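Local coordinates for 402AA LONG hypothetical molybdopterin biosynthesis MOEA protein (Pyrococcus horikoshii, PDB 1UZ5) that probably catalyses the magnesium-dependent transfer of molybdate to adenylyl-molybdopterin, releasing Mo-molybdopterin and AMP in molybdenum cofactor biosynthesis, at residues A[21-26]-A[179-184]; A[43-48]-A[170-175]; A[72-77]-A[128-133]. One frame throughout, in Å; residues are numbered along the deposited sequence.

Contact 1 (A[21-26]-A[179-184])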
ATOM      1  N   ILE A  21      16.460  -5.924  -4.964  1.00 49.78           N
ATOM      2  CA  ILE A  21      16.720  -5.374  -3.647  1.00 53.20           C
ATOM      3  C   ILE A  21      15.988  -6.255  -2.646  1.00 49.35           C
ATOM      4  O   ILE A  21      14.825  -6.603  -2.849  1.00 52.03           O
ATOM      5  CB  ILE A  21      16.176  -3.932  -3.504  1.00 54.67           C
ATOM      6  CG1 ILE A  21      16.793  -3.021  -4.570  1.00 56.81           C
ATOM      7  CG2 ILE A  21      16.472  -3.405  -2.107  1.00 54.51           C
ATOM      8  CD1 ILE A  21      18.291  -2.861  -4.453  1.00 56.84           C
ATOM      9  N   SER A  22      16.677  -6.631  -1.578  1.00 52.84           N
ATOM     10  CA  SER A  22      16.072  -7.445  -0.531  1.00 51.82           C
ATOM     11  C   SER A  22      16.331  -6.707   0.767  1.00 45.11           C
ATOM     12  O   SER A  22      17.355  -6.906   1.415  1.00 44.67           O
ATOM     13  CB  SER A  22      16.699  -8.841  -0.489  1.00 56.81           C
ATOM     14  OG  SER A  22      16.294  -9.602  -1.615  1.00 59.15           O
ATOM     15  N   PRO A  23      15.397  -5.826   1.157  1.00 44.95           N
ATOM     16  CA  PRO A  23      15.511  -5.035   2.382  1.00 44.82           C
ATOM     17  C   PRO A  23      15.440  -5.879   3.650  1.00 45.77           C
ATOM     18  O   PRO A  23      15.868  -5.447   4.720  1.00 52.07           O
ATOM     19  CB  PRO A  23      14.344  -4.063   2.263  1.00 42.58           C
ATOM     20  CG  PRO A  23      13.295  -4.910   1.610  1.00 44.21           C
ATOM     21  CD  PRO A  23      14.080  -5.622   0.522  1.00 46.30           C
ATOM     22  N   GLY A  24      14.903  -7.087   3.526  1.00 39.02           N
ATOM     23  CA  GLY A  24      14.789  -7.948   4.685  1.00 44.00           C
ATOM     24  C   GLY A  24      13.439  -7.777   5.352  1.00 45.53           C
ATOM     25  O   GLY A  24      12.676  -6.864   5.013  1.00 32.00           O
ATOM     26  N   ILE A  25      13.152  -8.654   6.311  1.00 40.11           N
ATOM     27  CA  ILE A  25      11.887  -8.634   7.032  1.00 33.98           C
ATOM     28  C   ILE A  25      12.090  -8.400   8.521  1.00 31.88           C
ATOM     29  O   ILE A  25      13.107  -8.796   9.087  1.00 40.78           O
ATOM     30  CB  ILE A  25      11.145  -9.972   6.841  1.00 37.49           C
ATOM     31  CG1 ILE A  25      10.879 -10.202   5.351  1.00 39.50           C
ATOM     32  CG2 ILE A  25       9.846  -9.973   7.631  1.00 44.92           C
ATOM     33  CD1 ILE A  25      10.259 -11.544   5.034  1.00 41.85           C
ATOM     34  N   GLU A  26      11.123  -7.741   9.151  1.00 27.79           N
ATOM     35  CA  GLU A  26      11.194  -7.489  10.582  1.00 32.13           C
ATOM     36  C   GLU A  26       9.794  -7.587  11.180  1.00 28.91           C
ATOM     37  O   GLU A  26       8.791  -7.422  10.479  1.00 31.41           O
ATOM     38  CB  GLU A  26      11.770  -6.097  10.871  1.00 38.30           C
ATOM     39  CG  GLU A  26      10.816  -4.955  10.582  1.00 30.15           C
ATOM     40  CD  GLU A  26      11.332  -3.614  11.078  1.00 45.03           C
ATOM     41  OE1 GLU A  26      11.622  -3.492  12.286  1.00 47.00           O
ATOM     42  OE2 GLU A  26      11.441  -2.678  10.261  1.00 42.88           O
ATOM     43  N   ARG A 179      11.387  -4.415   5.723  1.00 32.76           N
ATOM     44  CA  ARG A 179      12.170  -3.320   6.274  1.00 27.47           C
ATOM     45  C   ARG A 179      12.128  -2.300   5.140  1.00 25.68           C
ATOM     46  O   ARG A 179      11.916  -2.667   3.984  1.00 22.77           O
ATOM     47  CB  ARG A 179      13.609  -3.757   6.551  1.00 41.81           C
ATOM     48  CG  ARG A 179      13.749  -4.671   7.755  1.00 38.81           C
ATOM     49  CD  ARG A 179      15.188  -5.117   7.948  1.00 43.82           C
ATOM     50  NE  ARG A 179      15.322  -6.031   9.076  1.00 51.48           N
ATOM     51  CZ  ARG A 179      15.211  -5.667  10.350  1.00 61.91           C
ATOM     52  NH1 ARG A 179      14.964  -4.402  10.663  1.00 55.69           N
ATOM     53  NH2 ARG A 179      15.344  -6.571  11.312  1.00 59.05           N
ATOM     54  N   LYS A 180      12.303  -1.026   5.454  1.00 28.22           N
ATOM     55  CA  LYS A 180      12.236  -0.013   4.408  1.00 33.03           C
ATOM     56  C   LYS A 180      13.511   0.040   3.577  1.00 24.14           C
ATOM     57  O   LYS A 180      14.602   0.204   4.113  1.00 25.71           O
ATOM     58  CB  LYS A 180      11.953   1.359   5.026  1.00 31.81           C
ATOM     59  CG  LYS A 180      10.602   1.439   5.722  1.00 31.58           C
ATOM     60  CD  LYS A 180      10.387   2.785   6.382  1.00 31.61           C
ATOM     61  CE  LYS A 180       9.006   2.869   7.013  1.00 40.58           C
ATOM     62  NZ  LYS A 180       8.790   4.181   7.679  1.00 43.49           N
ATOM     63  N   PRO A 181      13.384  -0.127   2.254  1.00 20.00           N
ATOM     64  CA  PRO A 181      14.543  -0.085   1.355  1.00 31.12           C
ATOM     65  C   PRO A 181      15.158   1.311   1.480  1.00 30.76           C
ATOM     66  O   PRO A 181      14.460   2.313   1.321  1.00 30.53           O
ATOM     67  CB  PRO A 181      13.922  -0.300  -0.024  1.00 33.97           C
ATOM     68  CG  PRO A 181      12.648  -1.031   0.270  1.00 36.74           C
ATOM     69  CD  PRO A 181      12.145  -0.326   1.490  1.00 20.24           C
ATOM     70  N   LYS A 182      16.449   1.379   1.779  1.00 29.08           N
ATOM     71  CA  LYS A 182      17.109   2.665   1.928  1.00 30.26           C
ATOM     72  C   LYS A 182      17.595   3.209   0.593  1.00 27.52           C
ATOM     73  O   LYS A 182      18.281   2.518  -0.157  1.00 27.11           O
ATOM     74  CB  LYS A 182      18.291   2.550   2.883  1.00 36.43           C
ATOM     75  CG  LYS A 182      17.916   2.220   4.310  1.00 37.49           C
ATOM     76  CD  LYS A 182      19.164   2.145   5.175  1.00 38.51           C
ATOM     77  CE  LYS A 182      18.813   1.884   6.632  1.00 48.57           C
ATOM     78  NZ  LYS A 182      20.033   1.792   7.479  1.00 63.84           N
ATOM     79  N   VAL A 183      17.224   4.447   0.296  1.00 30.89           N
ATOM     80  CA  VAL A 183      17.650   5.084  -0.947  1.00 28.76           C
ATOM     81  C   VAL A 183      18.431   6.354  -0.619  1.00 30.92           C
ATOM     82  O   VAL A 183      17.876   7.303  -0.066  1.00 27.04           O
ATOM     83  CB  VAL A 183      16.450   5.459  -1.825  1.00 34.59           C
ATOM     84  CG1 VAL A 183      16.936   6.102  -3.125  1.00 27.05           C
ATOM     85  CG2 VAL A 183      15.619   4.218  -2.122  1.00 26.95           C
ATOM     86  N   ALA A 184      19.724   6.353  -0.936  1.00 29.94           N
ATOM     87  CA  ALA A 184      20.579   7.511  -0.691  1.00 26.20           C
ATOM     88  C   ALA A 184      20.381   8.463  -1.869  1.00 27.92           C
ATOM     89  O   ALA A 184      20.562   8.075  -3.028  1.00 22.92           O
ATOM     90  CB  ALA A 184      22.040   7.077  -0.597  1.00 23.89           C
TER
HETATM   91  O   HOH W   1      12.853  -0.490   7.989  1.00 34.99           O

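Contact 2 (A[43-48]-A[170-175])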
ATOM      1  N   TYR A  43      -3.035 -15.329   7.318  1.00 23.57           N
ATOM      2  CA  TYR A  43      -4.306 -16.047   7.339  1.00 23.58           C
ATOM      3  C   TYR A  43      -4.874 -16.029   8.757  1.00 19.54           C
ATOM      4  O   TYR A  43      -4.125 -16.059   9.732  1.00 22.28           O
ATOM      5  CB  TYR A  43      -4.071 -17.480   6.861  1.00 23.00           C
ATOM      6  CG  TYR A  43      -3.535 -17.562   5.443  1.00 19.26           C
ATOM      7  CD1 TYR A  43      -4.402 -17.587   4.349  1.00 16.12           C
ATOM      8  CD2 TYR A  43      -2.162 -17.597   5.198  1.00 20.68           C
ATOM      9  CE1 TYR A  43      -3.914 -17.645   3.043  1.00 29.76           C
ATOM     10  CE2 TYR A  43      -1.664 -17.651   3.891  1.00 27.05           C
ATOM     11  CZ  TYR A  43      -2.544 -17.675   2.824  1.00 29.35           C
ATOM     12  OH  TYR A  43      -2.061 -17.723   1.537  1.00 29.99           O
ATOM     13  N   SER A  44      -6.194 -15.976   8.883  1.00 24.35           N
ATOM     14  CA  SER A  44      -6.783 -15.929  10.218  1.00 25.49           C
ATOM     15  C   SER A  44      -6.385 -17.133  11.052  1.00 24.46           C
ATOM     16  O   SER A  44      -6.548 -18.271  10.620  1.00 28.07           O
ATOM     17  CB  SER A  44      -8.306 -15.864  10.149  1.00 23.73           C
ATOM     18  OG  SER A  44      -8.833 -15.706  11.458  1.00 22.24           O
ATOM     19  N   PRO A  45      -5.849 -16.892  12.258  1.00 23.16           N
ATOM     20  CA  PRO A  45      -5.426 -17.954  13.170  1.00 26.72           C
ATOM     21  C   PRO A  45      -6.596 -18.492  13.998  1.00 25.49           C
ATOM     22  O   PRO A  45      -6.446 -19.466  14.728  1.00 24.62           O
ATOM     23  CB  PRO A  45      -4.393 -17.253  14.041  1.00 26.17           C
ATOM     24  CG  PRO A  45      -4.997 -15.894  14.188  1.00 22.78           C
ATOM     25  CD  PRO A  45      -5.459 -15.571  12.786  1.00 20.93           C
ATOM     26  N   ILE A  46      -7.757 -17.854  13.895  1.00 23.45           N
ATOM     27  CA  ILE A  46      -8.923 -18.300  14.656  1.00 25.71           C
ATOM     28  C   ILE A  46     -10.210 -18.134  13.870  1.00 31.80           C
ATOM     29  O   ILE A  46     -10.248 -17.432  12.853  1.00 20.34           O
ATOM     30  CB  ILE A  46      -9.116 -17.485  15.956  1.00 25.62           C
ATOM     31  CG1 ILE A  46      -9.348 -16.013  15.600  1.00 28.81           C
ATOM     32  CG2 ILE A  46      -7.917 -17.646  16.875  1.00 29.16           C
ATOM     33  CD1 ILE A  46      -9.883 -15.176  16.743  1.00 25.94           C
ATOM     34  N   ASP A  47     -11.261 -18.796  14.353  1.00 24.21           N
ATOM     35  CA  ASP A  47     -12.585 -18.689  13.761  1.00 24.14           C
ATOM     36  C   ASP A  47     -13.208 -17.437  14.373  1.00 19.25           C
ATOM     37  O   ASP A  47     -12.973 -17.135  15.542  1.00 19.00           O
ATOM     38  CB  ASP A  47     -13.473 -19.879  14.150  1.00 25.68           C
ATOM     39  CG  ASP A  47     -13.203 -21.121  13.326  1.00 29.81           C
ATOM     40  OD1 ASP A  47     -13.309 -21.053  12.078  1.00 29.94           O
ATOM     41  OD2 ASP A  47     -12.901 -22.172  13.933  1.00 39.20           O
ATOM     42  N   VAL A  48     -14.014 -16.734  13.587  1.00 21.57           N
ATOM     43  CA  VAL A  48     -14.703 -15.545  14.047  1.00 19.36           C
ATOM     44  C   VAL A  48     -16.178 -15.675  13.683  1.00 19.62           C
ATOM     45  O   VAL A  48     -16.513 -15.808  12.510  1.00 26.45           O
ATOM     46  CB  VAL A  48     -14.166 -14.270  13.359  1.00 30.50           C
ATOM     47  CG1 VAL A  48     -14.883 -13.056  13.921  1.00 23.66           C
ATOM     48  CG2 VAL A  48     -12.654 -14.159  13.545  1.00 23.25           C
ATOM     49  N   VAL A 170      -8.280 -10.706  15.340  1.00 23.44           N
ATOM     50  CA  VAL A 170      -8.021 -12.135  15.392  1.00 19.96           C
ATOM     51  C   VAL A 170      -6.905 -12.504  16.371  1.00 26.43           C
ATOM     52  O   VAL A 170      -6.380 -13.613  16.328  1.00 23.16           O
ATOM     53  CB  VAL A 170      -7.717 -12.706  13.993  1.00 20.80           C
ATOM     54  CG1 VAL A 170      -8.930 -12.516  13.095  1.00 19.75           C
ATOM     55  CG2 VAL A 170      -6.490 -12.027  13.390  1.00 23.20           C
ATOM     56  N   GLY A 171      -6.551 -11.571  17.254  1.00 20.66           N
ATOM     57  CA  GLY A 171      -5.528 -11.845  18.256  1.00 29.01           C
ATOM     58  C   GLY A 171      -4.070 -11.665  17.864  1.00 32.92           C
ATOM     59  O   GLY A 171      -3.171 -11.962  18.649  1.00 24.54           O
ATOM     60  N   ILE A 172      -3.828 -11.176  16.654  1.00 27.78           N
ATOM     61  CA  ILE A 172      -2.462 -10.962  16.182  1.00 22.96           C
ATOM     62  C   ILE A 172      -1.902  -9.666  16.781  1.00 26.23           C
ATOM     63  O   ILE A 172      -2.491  -8.595  16.621  1.00 26.46           O
ATOM     64  CB  ILE A 172      -2.441 -10.892  14.630  1.00 24.84           C
ATOM     65  CG1 ILE A 172      -2.728 -12.284  14.057  1.00 17.31           C
ATOM     66  CG2 ILE A 172      -1.086 -10.381  14.126  1.00 20.99           C
ATOM     67  CD1 ILE A 172      -2.979 -12.303  12.575  1.00 23.25           C
ATOM     68  N   ASN A 173      -0.775  -9.757  17.479  1.00 28.46           N
ATOM     69  CA  ASN A 173      -0.186  -8.557  18.065  1.00 29.96           C
ATOM     70  C   ASN A 173       1.227  -8.265  17.528  1.00 27.60           C
ATOM     71  O   ASN A 173       1.884  -7.323  17.966  1.00 33.45           O
ATOM     72  CB  ASN A 173      -0.176  -8.665  19.592  1.00 31.47           C
ATOM     73  CG  ASN A 173       0.863  -9.629  20.099  1.00 36.52           C
ATOM     74  OD1 ASN A 173       1.107 -10.670  19.494  1.00 53.98           O
ATOM     75  ND2 ASN A 173       1.473  -9.294  21.228  1.00 46.50           N
ATOM     76  N   LYS A 174       1.682  -9.088  16.586  1.00 32.02           N
ATOM     77  CA  LYS A 174       2.988  -8.918  15.946  1.00 32.57           C
ATOM     78  C   LYS A 174       2.826  -9.242  14.472  1.00 34.26           C
ATOM     79  O   LYS A 174       2.231 -10.258  14.120  1.00 24.86           O
ATOM     80  CB  LYS A 174       4.037  -9.853  16.546  1.00 35.57           C
ATOM     81  CG  LYS A 174       4.448  -9.507  17.964  1.00 46.23           C
ATOM     82  CD  LYS A 174       5.701 -10.273  18.366  1.00 58.65           C
ATOM     83  CE  LYS A 174       5.514 -11.777  18.209  1.00 70.16           C
ATOM     84  NZ  LYS A 174       6.760 -12.529  18.529  1.00 81.28           N
ATOM     85  N   VAL A 175       3.363  -8.386  13.609  1.00 27.80           N
ATOM     86  CA  VAL A 175       3.242  -8.606  12.176  1.00 20.57           C
ATOM     87  C   VAL A 175       4.576  -8.465  11.437  1.00 30.55           C
ATOM     88  O   VAL A 175       5.393  -7.598  11.753  1.00 29.88           O
ATOM     89  CB  VAL A 175       2.188  -7.640  11.580  1.00 26.38           C
ATOM     90  CG1 VAL A 175       2.576  -6.198  11.861  1.00 34.43           C
ATOM     91  CG2 VAL A 175       2.037  -7.885  10.086  1.00 31.98           C
TER

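Contact 3 (A[72-77]-A[128-133])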
ATOM      1  N   ALA A  72     -51.612 -23.932  20.162  1.00 49.45           N
ATOM      2  CA  ALA A  72     -52.629 -24.631  20.943  1.00 51.23           C
ATOM      3  C   ALA A  72     -51.997 -25.389  22.105  1.00 52.28           C
ATOM      4  O   ALA A  72     -52.538 -25.416  23.211  1.00 51.08           O
ATOM      5  CB  ALA A  72     -53.403 -25.594  20.049  1.00 48.85           C
ATOM      6  N   SER A  73     -50.854 -26.016  21.843  1.00 50.88           N
ATOM      7  CA  SER A  73     -50.140 -26.768  22.867  1.00 50.84           C
ATOM      8  C   SER A  73     -48.676 -26.333  22.904  1.00 51.66           C
ATOM      9  O   SER A  73     -47.819 -26.911  22.233  1.00 39.52           O
ATOM     10  CB  SER A  73     -50.235 -28.268  22.581  1.00 51.83           C
ATOM     11  OG  SER A  73     -49.722 -28.573  21.297  1.00 69.71           O
ATOM     12  N   PRO A  74     -48.373 -25.288  23.683  1.00 48.36           N
ATOM     13  CA  PRO A  74     -47.000 -24.791  23.791  1.00 46.25           C
ATOM     14  C   PRO A  74     -46.117 -25.733  24.590  1.00 43.42           C
ATOM     15  O   PRO A  74     -46.601 -26.468  25.447  1.00 38.76           O
ATOM     16  CB  PRO A  74     -47.177 -23.454  24.493  1.00 45.03           C
ATOM     17  CG  PRO A  74     -48.340 -23.722  25.403  1.00 47.90           C
ATOM     18  CD  PRO A  74     -49.294 -24.468  24.491  1.00 43.38           C
ATOM     19  N   VAL A  75     -44.820 -25.713  24.299  1.00 36.43           N
ATOM     20  CA  VAL A  75     -43.868 -26.548  25.021  1.00 27.90           C
ATOM     21  C   VAL A  75     -43.386 -25.756  26.227  1.00 27.95           C
ATOM     22  O   VAL A  75     -43.168 -24.546  26.141  1.00 35.71           O
ATOM     23  CB  VAL A  75     -42.641 -26.906  24.147  1.00 34.34           C
ATOM     24  CG1 VAL A  75     -41.558 -27.554  25.008  1.00 29.92           C
ATOM     25  CG2 VAL A  75     -43.055 -27.846  23.033  1.00 40.61           C
ATOM     26  N   ARG A  76     -43.215 -26.438  27.351  1.00 28.77           N
ATOM     27  CA  ARG A  76     -42.761 -25.777  28.558  1.00 35.34           C
ATOM     28  C   ARG A  76     -41.332 -26.218  28.869  1.00 35.55           C
ATOM     29  O   ARG A  76     -41.056 -27.411  28.987  1.00 35.44           O
ATOM     30  CB  ARG A  76     -43.674 -26.133  29.733  1.00 37.38           C
ATOM     31  CG  ARG A  76     -43.477 -25.251  30.948  1.00 54.44           C
ATOM     32  CD  ARG A  76     -43.641 -26.028  32.242  1.00 64.57           C
ATOM     33  NE  ARG A  76     -44.980 -26.571  32.422  1.00 75.66           N
ATOM     34  CZ  ARG A  76     -45.331 -27.349  33.442  1.00 88.05           C
ATOM     35  NH1 ARG A  76     -44.436 -27.672  34.366  1.00 90.08           N
ATOM     36  NH2 ARG A  76     -46.573 -27.804  33.540  1.00 96.44           N
ATOM     37  N   LEU A  77     -40.428 -25.250  28.991  1.00 32.67           N
ATOM     38  CA  LEU A  77     -39.034 -25.543  29.306  1.00 31.42           C
ATOM     39  C   LEU A  77     -38.652 -24.876  30.624  1.00 24.41           C
ATOM     40  O   LEU A  77     -39.111 -23.780  30.928  1.00 30.57           O
ATOM     41  CB  LEU A  77     -38.116 -25.042  28.186  1.00 27.05           C
ATOM     42  CG  LEU A  77     -38.359 -25.570  26.768  1.00 31.35           C
ATOM     43  CD1 LEU A  77     -37.324 -24.980  25.827  1.00 28.52           C
ATOM     44  CD2 LEU A  77     -38.282 -27.092  26.748  1.00 22.07           C
ATOM     45  N   LEU A 128     -42.767 -20.725  28.073  1.00 28.78           N
ATOM     46  CA  LEU A 128     -43.669 -21.410  27.156  1.00 32.24           C
ATOM     47  C   LEU A 128     -43.309 -21.032  25.727  1.00 24.79           C
ATOM     48  O   LEU A 128     -43.167 -19.853  25.403  1.00 28.11           O
ATOM     49  CB  LEU A 128     -45.125 -21.026  27.443  1.00 35.05           C
ATOM     50  CG  LEU A 128     -45.714 -21.460  28.788  1.00 42.60           C
ATOM     51  CD1 LEU A 128     -47.131 -20.919  28.913  1.00 42.95           C
ATOM     52  CD2 LEU A 128     -45.711 -22.977  28.894  1.00 39.32           C
ATOM     53  N   ILE A 129     -43.164 -22.048  24.885  1.00 25.61           N
ATOM     54  CA  ILE A 129     -42.808 -21.868  23.486  1.00 33.97           C
ATOM     55  C   ILE A 129     -43.978 -22.339  22.627  1.00 35.74           C
ATOM     56  O   ILE A 129     -44.459 -23.462  22.784  1.00 31.50           O
ATOM     57  CB  ILE A 129     -41.536 -22.677  23.157  1.00 32.49           C
ATOM     58  CG1 ILE A 129     -40.404 -22.225  24.090  1.00 41.69           C
ATOM     59  CG2 ILE A 129     -41.148 -22.487  21.698  1.00 30.13           C
ATOM     60  CD1 ILE A 129     -39.126 -23.012  23.946  1.00 54.70           C
ATOM     61  N   TYR A 130     -44.420 -21.474  21.719  1.00 35.20           N
ATOM     62  CA  TYR A 130     -45.572 -21.756  20.860  1.00 42.78           C
ATOM     63  C   TYR A 130     -45.216 -22.077  19.413  1.00 44.95           C
ATOM     64  O   TYR A 130     -46.081 -22.465  18.625  1.00 39.88           O
ATOM     65  CB  TYR A 130     -46.516 -20.549  20.883  1.00 40.57           C
ATOM     66  CG  TYR A 130     -46.973 -20.152  22.270  1.00 40.33           C
ATOM     67  CD1 TYR A 130     -48.053 -20.787  22.878  1.00 48.56           C
ATOM     68  CD2 TYR A 130     -46.305 -19.158  22.988  1.00 45.42           C
ATOM     69  CE1 TYR A 130     -48.460 -20.446  24.169  1.00 49.42           C
ATOM     70  CE2 TYR A 130     -46.704 -18.810  24.283  1.00 48.54           C
ATOM     71  CZ  TYR A 130     -47.783 -19.460  24.864  1.00 46.87           C
ATOM     72  OH  TYR A 130     -48.181 -19.129  26.137  1.00 63.06           O
ATOM     73  N   LYS A 131     -43.946 -21.911  19.067  1.00 39.02           N
ATOM     74  CA  LYS A 131     -43.485 -22.167  17.710  1.00 40.18           C
ATOM     75  C   LYS A 131     -42.167 -22.938  17.751  1.00 43.51           C
ATOM     76  O   LYS A 131     -41.272 -22.611  18.523  1.00 33.84           O
ATOM     77  CB  LYS A 131     -43.294 -20.833  16.985  1.00 42.67           C
ATOM     78  CG  LYS A 131     -42.915 -20.937  15.522  1.00 51.89           C
ATOM     79  CD  LYS A 131     -42.765 -19.548  14.922  1.00 53.37           C
ATOM     80  CE  LYS A 131     -42.423 -19.606  13.442  1.00 60.93           C
ATOM     81  NZ  LYS A 131     -42.258 -18.240  12.870  1.00 65.82           N
ATOM     82  N   PRO A 132     -42.038 -23.986  16.928  1.00 40.03           N
ATOM     83  CA  PRO A 132     -40.786 -24.742  16.947  1.00 40.30           C
ATOM     84  C   PRO A 132     -39.606 -23.899  16.473  1.00 36.29           C
ATOM     85  O   PRO A 132     -39.736 -23.071  15.573  1.00 31.30           O
ATOM     86  CB  PRO A 132     -41.070 -25.905  15.998  1.00 46.45           C
ATOM     87  CG  PRO A 132     -42.561 -26.082  16.107  1.00 45.90           C
ATOM     88  CD  PRO A 132     -43.040 -24.654  16.082  1.00 47.06           C
ATOM     89  N   ALA A 133     -38.457 -24.099  17.102  1.00 36.61           N
ATOM     90  CA  ALA A 133     -37.253 -23.390  16.700  1.00 35.65           C
ATOM     91  C   ALA A 133     -36.510 -24.374  15.808  1.00 34.17           C
ATOM     92  O   ALA A 133     -36.903 -25.534  15.691  1.00 31.71           O
ATOM     93  CB  ALA A 133     -36.406 -23.050  17.922  1.00 32.28           C
TER

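Contact 1 (A[21-26]-A[179-184])
At the end of the two-stranded antiparallel sheet formed by strands 25-29 and 174-178, G24 and R179 meet through their backbones, just before segment 179-184 passes on into the sheet of the probable molybdopterin-binding domain. R179 N donates to G24 O over 2.9 Å, with an almost straight N-H (178°). G24 has a positive phi, at which a CB would be jammed against the preceding carbonyl oxygen, and it would also crowd R179 CD.

The R179 side chain runs alongside the backbone of 23-26. Its CG lies anti to the carbonyl carbon (chi1 -73°) and the chain stays extended to NE, which brings CD to 3.3 Å from P23 O and carries the guanidinium to E26. E26 CB sits over the centre of one guanidinium face, 3.5 Å from R179 CZ, and the two side chains cross at about a right angle. The charges meet only loosely: E26 OE1 is 3.8 Å from R179 NH1, a long salt bridge in which no N-H points at the oxygen. The other carboxylate oxygen, OE2, has a firmer partner in R36 and a weak bond from a water that accepts from K180 N at 2.6 Å.

Apolar packing takes over farther along. The rings of P23 and P181 lie side by side, P23 CB 4.0 Å from P181 CG, while P23 CB also rests on R179 O. Beyond P181, strand 182-188 enters its sheet between strands 222-229 and 249-253, as the backbone bonds of K182 to V249 and of V183 to E222 mark. This is consistent with a junction between domains, where the chain passes from a small antiparallel sheet into the mixed, partly parallel sheet of an alpha/beta unit.

Contact 2 (A[43-48]-A[170-175])
V170 packs against P45, I46 and V48, and the contact is almost wholly apolar, with no hydrogen bond between the two segments. P45 crosses V170 at about a right angle, its CD 3.7 Å from V170 CG2, and the same CD reaches I172 CD1 at 4.1 Å. P45 CG makes a plain van der Waals contact with V170 O at 3.4 Å. With CG1 of I46 set between the backbone N and the carbonyl carbon (chi1 61°), I46 CD1 approaches V170 CA to 3.8 Å. V48 CG2 meets the other methyl of the valine, CG1, at 4.1 Å, so both branches of V170 are engaged.

One hydrogen bond lies within 43-48. S44 OG touches V170 CG1 at 3.6 Å but donates its hydrogen to I46 O over 2.6 Å, in the carbonyl plane and on a lone pair, a bond that links the serine to the residue two places on.

G171, with positive phi, is the C-prime residue of the Schellman motif that ends helix 161-169, and the chain then turns into strand 174-178. The 43-48 loop lies against this helix end, with L152 of strand 151-153 touching both S44 and V170, and I42 of strand 42-43 touching I172.

Contact 3 (A[72-77]-A[128-133])
V75 and I129 face each other as a hydrogen-bonded antiparallel pair, V75 N giving to I129 O at 2.7 Å and I129 N to V75 O at 2.8 Å. R76 and L128 follow as the non-hydrogen-bonded pair, and L128 CA adds a CA-H...O contact to V75 O at 3.3 Å.

On the side of R76 and L128, the leucine's CD2 touches CB and CG of the arginine, each at 3.8 Å. The R76 chain bends at chi2 and chi3, and its NH1 forms a long, weak ion pair with E126. V75 and I129 share the opposite face. I129 CD1 reaches along to L77 CD1, at 3.3 Å a tighter fit than usual for two methyls.

Where the pairing ends, P74 and Y130 lie side by side. P74 CB is 3.2 Å from Y130 CD1, and P74 CG is 3.5 Å from Y130 CE1; the tyrosine's CG is anti to its carbonyl carbon (chi1 -56°), which swings the ring alongside the proline. Replacing Y130 with a serine would probably leave P74 CB and CG without their aromatic neighbour and open a gap beside them.

The pairing belongs to a mixed six-stranded sheet, in which strand 75-83 runs between parallel 97-101 and antiparallel 126-129, the latter pairing in turn with the outermost strand, 120-123, whose E121 touches both L128 and Y130.

Following the chain from the N terminus, 21-26 opens the longest loop, 43-48 the next and 72-77 the shortest. They close in reverse order: contact 3 at 128-133, contact 2 at 170-175 and contact 1 at 179-184, so the three are nested and none cross. Contact 3 stays within one six-stranded sheet, its centre about 41 Å from that of contact 2. Contacts 1 and 2, with centres about 26 Å apart, both reach the small sheet of 25-29 and 174-178. Contact 2 sets the loop after strand 42-43 against the end of helix 161-169; contact 1 leads onward into the sheet containing 182-188.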